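Local coordinates for 3-phosphoshikimate 1-carboxyvinyltransferase (Streptomyces sviceus, PDB 7M0O), which probably transfers the enolpyruvyl group of phosphoenolpyruvate to the 5-hydroxyl of shikimate-3-phosphate, the sixth step of the chorismate pathway, at residues F230-L235 against T375-P380; V258-R263 against P298-I303; L161-G164 against G170-I173. All blocks are in the same frame, centred on the assembly; numbering follows the deposited sequence.

Contact 1: F230-L235 against T375-P380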
ATOM      1  N   PHE A 230      -0.930 -15.098  -8.537  1.00  8.91           N
ATOM      2  CA  PHE A 230      -2.048 -15.997  -8.269  1.00 10.02           C
ATOM      3  C   PHE A 230      -2.826 -16.314  -9.553  1.00  8.76           C
ATOM      4  O   PHE A 230      -3.211 -17.465  -9.785  1.00 10.39           O
ATOM      5  CB  PHE A 230      -2.988 -15.377  -7.229  1.00  8.46           C
ATOM      6  CG  PHE A 230      -2.464 -15.361  -5.802  1.00 10.57           C
ATOM      7  CD1 PHE A 230      -1.727 -16.411  -5.273  1.00 12.52           C
ATOM      8  CD2 PHE A 230      -2.771 -14.300  -4.979  1.00 12.37           C
ATOM      9  CE1 PHE A 230      -1.289 -16.370  -3.935  1.00 12.83           C
ATOM     10  CE2 PHE A 230      -2.351 -14.257  -3.646  1.00 13.96           C
ATOM     11  CZ  PHE A 230      -1.613 -15.292  -3.132  1.00 14.02           C
ATOM     12  N   ALA A 231      -3.099 -15.295 -10.385  1.00  8.58           N
ATOM     13  CA  ALA A 231      -3.832 -15.504 -11.638  1.00  8.80           C
ATOM     14  C   ALA A 231      -3.075 -16.410 -12.604  1.00 11.30           C
ATOM     15  O   ALA A 231      -3.681 -17.266 -13.271  1.00 11.02           O
ATOM     16  CB  ALA A 231      -4.117 -14.162 -12.312  1.00 11.70           C
ATOM     17  N   ALA A 232      -1.763 -16.214 -12.723  1.00 11.65           N
ATOM     18  CA  ALA A 232      -0.947 -17.082 -13.574  1.00  9.53           C
ATOM     19  C   ALA A 232      -1.091 -18.547 -13.164  1.00  7.77           C
ATOM     20  O   ALA A 232      -1.200 -19.441 -14.021  1.00 11.24           O
ATOM     21  CB  ALA A 232       0.519 -16.645 -13.501  1.00  8.44           C
ATOM     22  N   ALA A 233      -1.133 -18.815 -11.853  1.00 10.69           N
ATOM     23  CA  ALA A 233      -1.286 -20.194 -11.400  1.00 10.46           C
ATOM     24  C   ALA A 233      -2.673 -20.735 -11.730  1.00 12.85           C
ATOM     25  O   ALA A 233      -2.808 -21.882 -12.159  1.00 10.37           O
ATOM     26  CB  ALA A 233      -1.015 -20.287  -9.898  1.00 12.65           C
ATOM     27  N   ALA A 234      -3.717 -19.925 -11.542  1.00 11.19           N
ATOM     28  CA  ALA A 234      -5.081 -20.396 -11.797  1.00  8.55           C
ATOM     29  C   ALA A 234      -5.285 -20.721 -13.272  1.00 11.37           C
ATOM     30  O   ALA A 234      -6.059 -21.628 -13.623  1.00 12.94           O
ATOM     31  CB  ALA A 234      -6.087 -19.333 -11.347  1.00 11.95           C
ATOM     32  N   LEU A 235      -4.549 -20.034 -14.136  1.00 11.52           N
ATOM     33  CA  LEU A 235      -4.667 -20.196 -15.575  1.00 13.48           C
ATOM     34  C   LEU A 235      -3.923 -21.420 -16.085  1.00 13.46           C
ATOM     35  O   LEU A 235      -4.215 -21.892 -17.189  1.00 18.43           O
ATOM     36  CB  LEU A 235      -4.121 -18.943 -16.248  1.00 14.60           C
ATOM     37  CG  LEU A 235      -4.054 -18.865 -17.761  1.00 14.47           C
ATOM     38  CD1 LEU A 235      -5.480 -18.893 -18.291  1.00 14.72           C
ATOM     39  CD2 LEU A 235      -3.331 -17.597 -18.116  1.00 13.46           C
ATOM     40  N   THR A 375      -1.804 -12.666 -19.574  1.00 12.20           N
ATOM     41  CA  THR A 375      -2.359 -13.150 -20.832  1.00 11.87           C
ATOM     42  C   THR A 375      -1.274 -13.721 -21.727  1.00 12.76           C
ATOM     43  O   THR A 375      -1.505 -14.699 -22.450  1.00 12.63           O
ATOM     44  CB  THR A 375      -3.074 -12.013 -21.563  1.00 14.19           C
ATOM     45  OG1 THR A 375      -3.963 -11.337 -20.668  1.00 13.30           O
ATOM     46  CG2 THR A 375      -3.856 -12.549 -22.746  1.00 11.82           C
ATOM     47  N   GLY A 376      -0.085 -13.122 -21.687  1.00 10.38           N
ATOM     48  CA  GLY A 376       1.026 -13.559 -22.529  1.00 13.39           C
ATOM     49  C   GLY A 376       1.588 -14.938 -22.208  1.00 14.04           C
ATOM     50  O   GLY A 376       2.345 -15.476 -23.027  1.00 14.41           O
ATOM     51  N   LEU A 377       1.281 -15.506 -21.033  1.00 11.99           N
ATOM     52  CA  LEU A 377       1.602 -16.910 -20.776  1.00 15.97           C
ATOM     53  C   LEU A 377       0.979 -17.847 -21.803  1.00 16.16           C
ATOM     54  O   LEU A 377       1.559 -18.901 -22.112  1.00 17.71           O
ATOM     55  CB  LEU A 377       1.117 -17.307 -19.385  1.00 16.16           C
ATOM     56  CG  LEU A 377       1.806 -16.608 -18.220  1.00 17.37           C
ATOM     57  CD1 LEU A 377       1.211 -17.156 -16.954  1.00 16.34           C
ATOM     58  CD2 LEU A 377       3.308 -16.814 -18.237  1.00 18.79           C
ATOM     59  N   ARG A 378      -0.210 -17.513 -22.317  1.00 16.65           N
ATOM     60  CA  ARG A 378      -0.899 -18.373 -23.270  1.00 18.29           C
ATOM     61  C   ARG A 378      -1.041 -17.779 -24.664  1.00 17.66           C
ATOM     62  O   ARG A 378      -1.363 -18.525 -25.598  1.00 16.81           O
ATOM     63  CB  ARG A 378      -2.302 -18.733 -22.751  1.00 21.55           C
ATOM     64  CG  ARG A 378      -2.312 -19.754 -21.618  1.00 19.62           C
ATOM     65  CD  ARG A 378      -2.133 -21.187 -22.123  1.00 27.52           C
ATOM     66  NE  ARG A 378      -3.234 -21.613 -22.985  1.00 27.14           N
ATOM     67  CZ  ARG A 378      -4.421 -22.010 -22.531  1.00 27.56           C
ATOM     68  NH1 ARG A 378      -4.659 -22.024 -21.232  1.00 26.35           N
ATOM     69  NH2 ARG A 378      -5.375 -22.370 -23.378  1.00 27.50           N
ATOM     70  N   VAL A 379      -0.836 -16.473 -24.825  1.00 13.91           N
ATOM     71  CA  VAL A 379      -0.956 -15.824 -26.130  1.00 15.51           C
ATOM     72  C   VAL A 379       0.409 -15.283 -26.535  1.00 17.14           C
ATOM     73  O   VAL A 379       0.857 -14.265 -25.985  1.00 16.06           O
ATOM     74  CB  VAL A 379      -1.999 -14.695 -26.107  1.00 15.00           C
ATOM     75  CG1 VAL A 379      -2.031 -13.979 -27.447  1.00 15.10           C
ATOM     76  CG2 VAL A 379      -3.391 -15.235 -25.744  1.00 15.38           C
ATOM     77  N   PRO A 380       1.088 -15.909 -27.494  1.00 14.77           N
ATOM     78  CA  PRO A 380       2.414 -15.426 -27.897  1.00 17.67           C
ATOM     79  C   PRO A 380       2.338 -14.085 -28.608  1.00 15.43           C
ATOM     80  O   PRO A 380       1.329 -13.732 -29.219  1.00 18.48           O
ATOM     81  CB  PRO A 380       2.921 -16.519 -28.851  1.00 15.19           C
ATOM     82  CG  PRO A 380       2.035 -17.709 -28.618  1.00 20.06           C
ATOM     83  CD  PRO A 380       0.704 -17.137 -28.210  1.00 13.93           C
TER
HETATM   84  O   HOH W   1      -2.890 -22.239 -19.281  1.00 24.12           O
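Ala232 and Leu377 meet methyl to methyl, with Leu377 CD1 3.6 Å from Ala232 CB, where the loop behind helix 366-375 packs on helix 223-235, away from the substrate sites. Beside this pair, Arg378 reaches to Leu235. From its CB, which points toward the helix, CG comes to lie 4.2 Å from Leu235 CD2, so the aliphatic root of the arginine rests on a leucine methyl. The chain then bends at both chi2 (-79°) and chi3 (-63°), and the guanidinium folds back to the carbonyl of the same leucine instead of extending away. NH1 stops 4.1 Å from Leu235 O, with the oxygen at the edge of the guanidinium and near its plane. A water spans the gap, accepting from Arg378 NH1 at 2.6 Å and donating to Leu235 O at 2.5 Å, a short distance for such a bond. Phe306 touches the side chains of both Arg378 and Leu235, and Phe401 and Arg405 of helix 397-406 touch Leu377. No direct hydrogen bond joins the two segments. The contact is thus mainly apolar packing of methyls and an arginine methylene, and its polar link appears to be mediated by water.

Contact 2: V258-R263 against P298-I303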
ATOM      1  N   VAL A 258      -8.411 -13.953  -4.585  1.00  9.75           N
ATOM      2  CA  VAL A 258      -8.269 -15.405  -4.729  1.00  9.34           C
ATOM      3  C   VAL A 258      -9.594 -16.126  -4.515  1.00 11.14           C
ATOM      4  O   VAL A 258      -9.756 -17.254  -4.989  1.00 10.16           O
ATOM      5  CB  VAL A 258      -7.187 -16.003  -3.800  1.00  8.31           C
ATOM      6  CG1 VAL A 258      -5.838 -15.339  -4.022  1.00  8.58           C
ATOM      7  CG2 VAL A 258      -7.603 -15.944  -2.324  1.00  9.82           C
ATOM      8  N   ASP A 259     -10.545 -15.504  -3.818  1.00 11.73           N
ATOM      9  CA  ASP A 259     -11.871 -16.095  -3.683  1.00 13.26           C
ATOM     10  C   ASP A 259     -12.596 -16.121  -5.026  1.00 12.70           C
ATOM     11  O   ASP A 259     -13.387 -17.036  -5.281  1.00 13.43           O
ATOM     12  CB  ASP A 259     -12.681 -15.322  -2.636  1.00 11.62           C
ATOM     13  CG  ASP A 259     -12.065 -15.401  -1.250  1.00 19.51           C
ATOM     14  OD1 ASP A 259     -11.569 -16.483  -0.887  1.00 22.82           O
ATOM     15  OD2 ASP A 259     -12.068 -14.378  -0.521  1.00 25.17           O
ATOM     16  N   VAL A 260     -12.311 -15.143  -5.895  1.00 10.77           N
ATOM     17  CA  VAL A 260     -12.803 -15.165  -7.275  1.00  9.46           C
ATOM     18  C   VAL A 260     -12.168 -16.316  -8.047  1.00  9.30           C
ATOM     19  O   VAL A 260     -12.845 -17.050  -8.773  1.00 10.71           O
ATOM     20  CB  VAL A 260     -12.531 -13.815  -7.963  1.00  8.68           C
ATOM     21  CG1 VAL A 260     -13.043 -13.848  -9.404  1.00 14.32           C
ATOM     22  CG2 VAL A 260     -13.198 -12.660  -7.190  1.00 13.30           C
ATOM     23  N   LEU A 261     -10.850 -16.477  -7.925  1.00 10.97           N
ATOM     24  CA  LEU A 261     -10.188 -17.592  -8.601  1.00  8.35           C
ATOM     25  C   LEU A 261     -10.761 -18.941  -8.161  1.00 11.35           C
ATOM     26  O   LEU A 261     -10.955 -19.840  -8.991  1.00 10.16           O
ATOM     27  CB  LEU A 261      -8.680 -17.548  -8.346  1.00  7.89           C
ATOM     28  CG  LEU A 261      -7.964 -16.301  -8.870  1.00 11.10           C
ATOM     29  CD1 LEU A 261      -6.484 -16.375  -8.522  1.00 12.44           C
ATOM     30  CD2 LEU A 261      -8.180 -16.099 -10.385  1.00 10.74           C
ATOM     31  N   ARG A 262     -11.070 -19.090  -6.871  1.00 10.63           N
ATOM     32  CA  ARG A 262     -11.677 -20.331  -6.398  1.00  7.97           C
ATOM     33  C   ARG A 262     -13.045 -20.565  -7.046  1.00  9.43           C
ATOM     34  O   ARG A 262     -13.367 -21.692  -7.445  1.00 11.21           O
ATOM     35  CB  ARG A 262     -11.793 -20.310  -4.872  1.00 15.14           C
ATOM     36  CG  ARG A 262     -12.197 -21.675  -4.300  1.00 14.09           C
ATOM     37  CD  ARG A 262     -12.601 -21.597  -2.834  1.00 16.59           C
ATOM     38  NE  ARG A 262     -11.451 -21.395  -1.953  1.00 17.95           N
ATOM     39  CZ  ARG A 262     -11.236 -20.267  -1.279  1.00 18.33           C
ATOM     40  NH1 ARG A 262     -12.084 -19.256  -1.397  1.00 17.34           N
ATOM     41  NH2 ARG A 262     -10.177 -20.138  -0.496  1.00 20.16           N
ATOM     42  N   ARG A 263     -13.858 -19.507  -7.172  1.00 10.86           N
ATOM     43  CA  ARG A 263     -15.152 -19.612  -7.855  1.00 14.22           C
ATOM     44  C   ARG A 263     -15.009 -20.017  -9.322  1.00 11.68           C
ATOM     45  O   ARG A 263     -15.942 -20.591  -9.909  1.00 11.60           O
ATOM     46  CB  ARG A 263     -15.900 -18.276  -7.777  1.00 14.53           C
ATOM     47  CG  ARG A 263     -16.474 -17.882  -6.425  1.00 19.43           C
ATOM     48  CD  ARG A 263     -17.381 -16.654  -6.584  1.00 18.19           C
ATOM     49  NE  ARG A 263     -18.514 -16.982  -7.443  1.00 19.48           N
ATOM     50  CZ  ARG A 263     -19.096 -16.149  -8.304  1.00 15.60           C
ATOM     51  NH1 ARG A 263     -18.690 -14.884  -8.432  1.00 14.71           N
ATOM     52  NH2 ARG A 263     -20.112 -16.587  -9.024  1.00 16.09           N
ATOM     53  N   PRO A 298      -8.523  -5.528 -13.541  1.00 11.19           N
ATOM     54  CA  PRO A 298      -7.780  -5.860 -14.768  1.00 10.31           C
ATOM     55  C   PRO A 298      -7.157  -7.238 -14.712  1.00  9.81           C
ATOM     56  O   PRO A 298      -7.036  -7.886 -15.758  1.00 12.11           O
ATOM     57  CB  PRO A 298      -6.719  -4.748 -14.872  1.00  7.44           C
ATOM     58  CG  PRO A 298      -7.354  -3.566 -14.082  1.00  8.71           C
ATOM     59  CD  PRO A 298      -8.072  -4.253 -12.945  1.00 10.92           C
ATOM     60  N   THR A 299      -6.771  -7.706 -13.522  1.00  8.59           N
ATOM     61  CA  THR A 299      -6.193  -9.039 -13.411  1.00 10.37           C
ATOM     62  C   THR A 299      -7.179 -10.096 -13.883  1.00 11.36           C
ATOM     63  O   THR A 299      -6.800 -11.055 -14.572  1.00  9.07           O
ATOM     64  CB  THR A 299      -5.760  -9.303 -11.964  1.00 10.76           C
ATOM     65  OG1 THR A 299      -5.055  -8.161 -11.465  1.00  9.81           O
ATOM     66  CG2 THR A 299      -4.845 -10.523 -11.905  1.00 10.74           C
ATOM     67  N   LEU A 300      -8.461  -9.942 -13.513  1.00  9.45           N
ATOM     68  CA  LEU A 300      -9.484 -10.869 -13.988  1.00  7.81           C
ATOM     69  C   LEU A 300      -9.776 -10.668 -15.474  1.00  9.66           C
ATOM     70  O   LEU A 300      -9.952 -11.641 -16.212  1.00  9.81           O
ATOM     71  CB  LEU A 300     -10.769 -10.703 -13.175  1.00  9.52           C
ATOM     72  CG  LEU A 300     -11.917 -11.620 -13.643  1.00 13.93           C
ATOM     73  CD1 LEU A 300     -11.484 -13.079 -13.614  1.00 15.51           C
ATOM     74  CD2 LEU A 300     -13.203 -11.440 -12.818  1.00 12.08           C
ATOM     75  N   ALA A 301      -9.869  -9.420 -15.920  1.00 10.01           N
ATOM     76  CA  ALA A 301     -10.152  -9.175 -17.332  1.00  9.46           C
ATOM     77  C   ALA A 301      -9.131  -9.855 -18.237  1.00 10.54           C
ATOM     78  O   ALA A 301      -9.479 -10.334 -19.322  1.00 11.90           O
ATOM     79  CB  ALA A 301     -10.182  -7.669 -17.596  1.00  9.88           C
ATOM     80  N   ALA A 302      -7.882  -9.945 -17.792  1.00 10.79           N
ATOM     81  CA  ALA A 302      -6.821 -10.457 -18.650  1.00 10.85           C
ATOM     82  C   ALA A 302      -6.778 -11.985 -18.733  1.00 11.64           C
ATOM     83  O   ALA A 302      -6.180 -12.507 -19.681  1.00 15.57           O
ATOM     84  CB  ALA A 302      -5.470  -9.908 -18.182  1.00 17.56           C
ATOM     85  N   ILE A 303      -7.389 -12.723 -17.796  1.00 11.26           N
ATOM     86  CA  ILE A 303      -7.499 -14.184 -17.920  1.00 11.33           C
ATOM     87  C   ILE A 303      -8.860 -14.621 -18.439  1.00 12.32           C
ATOM     88  O   ILE A 303      -9.019 -15.794 -18.816  1.00  9.95           O
ATOM     89  CB  ILE A 303      -7.184 -14.910 -16.586  1.00 12.07           C
ATOM     90  CG1 ILE A 303      -8.201 -14.544 -15.502  1.00 11.61           C
ATOM     91  CG2 ILE A 303      -5.760 -14.588 -16.145  1.00 14.22           C
ATOM     92  CD1 ILE A 303      -8.083 -15.377 -14.223  1.00 11.26           C
TER
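The helical segments 258-263 and 298-303 approach most closely at Val260 and Leu300, whose CA atoms are 8.6 Å apart, a spacing that leaves the meeting to side chains. Two apolar pairs make it, with no hydrogen bond across. In the first, Val260 CG1 lies 4.2 Å from Leu300 CD2. Both residues point toward the opposing helix; Val260 CG1 itself (chi1 180°) and Leu300 CG stand anti to their backbone N, and CD2 extends the leucine to the valine, the two side chains crossing at about a right angle. The second pair is closer: Leu261 CD2 is 3.9 Å from Ile303 CD1. In Leu261, CG lies anti to the carbonyl carbon (chi1 -62°) and CD1 takes the extended position, leaving the other branch, CD2, to meet the isoleucine. Ile303 has its CG1 between the backbone N and the carbonyl carbon, and from that crowded position its CD1 runs out to the leucine, again nearly perpendicular. On the exposed part of helix 257-263, Arg262 NH1 forms a salt bridge at 2.9 Å with Asp259 OD1, nearly one turn back; the nitrogen comes from the anti side of the carboxylate, 21° out of its plane. This is helix-to-helix packing in the helical interior of one of the two domains of the EPSP synthase fold. Helix 223-235 packs against both segments, through Phe230 on Val258 and Leu261 and through Ala231 on Thr299. Helix 366-375 covers Pro298, Thr299, Ala302 and Ile303, while strand 267-270 receives Val258 and Arg262.

Contact 3: L161-G164 against G170-I173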
ATOM      1  N   LEU A 161      -3.583   9.769  13.449  1.00 12.43           N
ATOM      2  CA  LEU A 161      -3.968   8.575  14.206  1.00 13.35           C
ATOM      3  C   LEU A 161      -2.760   7.957  14.900  1.00 11.74           C
ATOM      4  O   LEU A 161      -2.804   7.633  16.095  1.00 12.13           O
ATOM      5  CB  LEU A 161      -4.636   7.548  13.282  1.00 12.00           C
ATOM      6  CG  LEU A 161      -6.030   7.903  12.761  1.00 12.16           C
ATOM      7  CD1 LEU A 161      -6.336   7.073  11.505  1.00 15.55           C
ATOM      8  CD2 LEU A 161      -7.069   7.645  13.848  1.00 16.56           C
ATOM      9  N   LEU A 162      -1.652   7.811  14.169  1.00 12.91           N
ATOM     10  CA  LEU A 162      -0.463   7.198  14.747  1.00 10.58           C
ATOM     11  C   LEU A 162       0.108   8.048  15.873  1.00 11.36           C
ATOM     12  O   LEU A 162       0.642   7.508  16.849  1.00 12.40           O
ATOM     13  CB  LEU A 162       0.575   6.956  13.649  1.00  9.82           C
ATOM     14  CG  LEU A 162       0.203   5.838  12.658  1.00 13.44           C
ATOM     15  CD1 LEU A 162       1.156   5.828  11.474  1.00 13.15           C
ATOM     16  CD2 LEU A 162       0.185   4.501  13.331  1.00 12.52           C
ATOM     17  N   LEU A 163      -0.028   9.373  15.768  1.00 12.91           N
ATOM     18  CA  LEU A 163       0.456  10.278  16.817  1.00 12.53           C
ATOM     19  C   LEU A 163      -0.329  10.141  18.121  1.00 15.74           C
ATOM     20  O   LEU A 163       0.246  10.320  19.211  1.00 12.38           O
ATOM     21  CB  LEU A 163       0.391  11.722  16.300  1.00 12.45           C
ATOM     22  CG  LEU A 163       0.632  12.875  17.287  1.00 11.25           C
ATOM     23  CD1 LEU A 163       2.074  12.935  17.692  1.00 11.84           C
ATOM     24  CD2 LEU A 163       0.207  14.208  16.685  1.00  9.79           C
ATOM     25  N   GLY A 164      -1.627   9.840  18.033  1.00 13.28           N
ATOM     26  CA  GLY A 164      -2.521   9.905  19.169  1.00 13.94           C
ATOM     27  C   GLY A 164      -2.012   9.335  20.481  1.00 13.05           C
ATOM     28  O   GLY A 164      -2.068  10.009  21.519  1.00 14.65           O
ATOM     29  N   GLY A 170      -4.411  11.935  24.669  1.00 18.06           N
ATOM     30  CA  GLY A 170      -5.085  11.312  23.549  1.00 17.19           C
ATOM     31  C   GLY A 170      -5.587  12.345  22.556  1.00 19.03           C
ATOM     32  O   GLY A 170      -5.493  13.557  22.760  1.00 19.26           O
ATOM     33  N   LEU A 171      -6.129  11.851  21.445  1.00 11.80           N
ATOM     34  CA  LEU A 171      -6.659  12.721  20.406  1.00 13.95           C
ATOM     35  C   LEU A 171      -8.121  12.407  20.112  1.00 16.64           C
ATOM     36  O   LEU A 171      -8.582  11.265  20.259  1.00 18.01           O
ATOM     37  CB  LEU A 171      -5.831  12.600  19.101  1.00 13.68           C
ATOM     38  CG  LEU A 171      -4.428  13.209  19.186  1.00 15.15           C
ATOM     39  CD1 LEU A 171      -3.693  12.957  17.848  1.00 10.36           C
ATOM     40  CD2 LEU A 171      -4.500  14.702  19.475  1.00 14.83           C
ATOM     41  N   ARG A 172      -8.844  13.445  19.702  1.00 16.06           N
ATOM     42  CA  ARG A 172     -10.175  13.337  19.109  1.00 20.38           C
ATOM     43  C   ARG A 172     -10.087  14.017  17.743  1.00 16.36           C
ATOM     44  O   ARG A 172     -10.202  15.243  17.647  1.00 19.72           O
ATOM     45  CB  ARG A 172     -11.237  13.978  20.007  1.00 21.37           C
ATOM     46  CG  ARG A 172     -11.601  13.177  21.244  1.00 20.22           C
ATOM     47  CD  ARG A 172     -12.745  13.851  22.012  1.00 24.73           C
ATOM     48  NE  ARG A 172     -14.020  13.755  21.297  1.00 26.87           N
ATOM     49  CZ  ARG A 172     -14.938  12.819  21.520  1.00 28.68           C
ATOM     50  NH1 ARG A 172     -14.729  11.883  22.441  1.00 21.59           N
ATOM     51  NH2 ARG A 172     -16.069  12.820  20.819  1.00 30.11           N
ATOM     52  N   ILE A 173      -9.873  13.220  16.693  1.00 14.46           N
ATOM     53  CA  ILE A 173      -9.623  13.713  15.342  1.00 15.64           C
ATOM     54  C   ILE A 173     -10.943  13.769  14.579  1.00 22.41           C
ATOM     55  O   ILE A 173     -11.529  12.730  14.257  1.00 21.77           O
ATOM     56  CB  ILE A 173      -8.608  12.827  14.604  1.00 18.02           C
ATOM     57  CG1 ILE A 173      -7.334  12.669  15.440  1.00 13.76           C
ATOM     58  CG2 ILE A 173      -8.322  13.393  13.212  1.00 14.95           C
ATOM     59  CD1 ILE A 173      -6.451  11.449  15.060  1.00 14.21           C
TER
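Leu171 sets its side chain against the backbone of Gly164, with CD1 3.5 Å from Gly164 CA and 3.7 Å from Gly164 N. Its CG stands anti to the carbonyl carbon (chi1 -70°) and chi2 is extended, which directs the CD1 methyl at Gly164, near the end of helix 155-163. The same CD1 also grazes Leu163 CD2 at 4.3 Å. Two residues on along the strand, Ile173 points the same way: its CG1 branch brings CD1 within 3.7 Å of Leu161 N, a second methyl resting on helix backbone. Leu161 begins by pointing away from the strand. Its CG is anti to the carbonyl carbon (chi1 -70°) and CD1 is roughly extended (chi2 160°), and it is the other branch, CD2, that comes to 4.0 Å from Ile173 CD1, the two side chains crossing obliquely. The contact is buried, made by apolar side chains on one another and on helix backbone, without a hydrogen bond between the segments. It packs the helix of a beta-alpha-beta unit on strand 171-174. The sheet order, 144-147, 171-174, 204-207, 199-201, is consistent with the beta-alpha-beta-alpha-beta-beta unit repeated in EPSP synthases. Leu161 fills in against Phe205 and Val207 of strand 204-207 and against Leu188 and Met191 of helix 182-193, while Leu162 turns to Phe16 and Leu17 of helix 8-20.

How the contacts relate
From the N terminus, contact 3 comes first and closes a loop of five residues between 161-164 and 170-173. It is complete before the other two open and lies on the opposite side of the chain's centre, with nearest atoms about 25 Å from either. Contact 1 then opens on helix 223-235 and closes about 140 residues later, beyond helix 366-375. Contact 2, joining helices 257-263 and 297-303, is nested inside that loop. Contacts 1 and 2 touch: Thr375 OG1 probably hydrogen-bonds Ala302 O. Together they bring helices 223-235, 257-263 and 297-303 and the loop after helix 366-375 together on one side of the chain's centre.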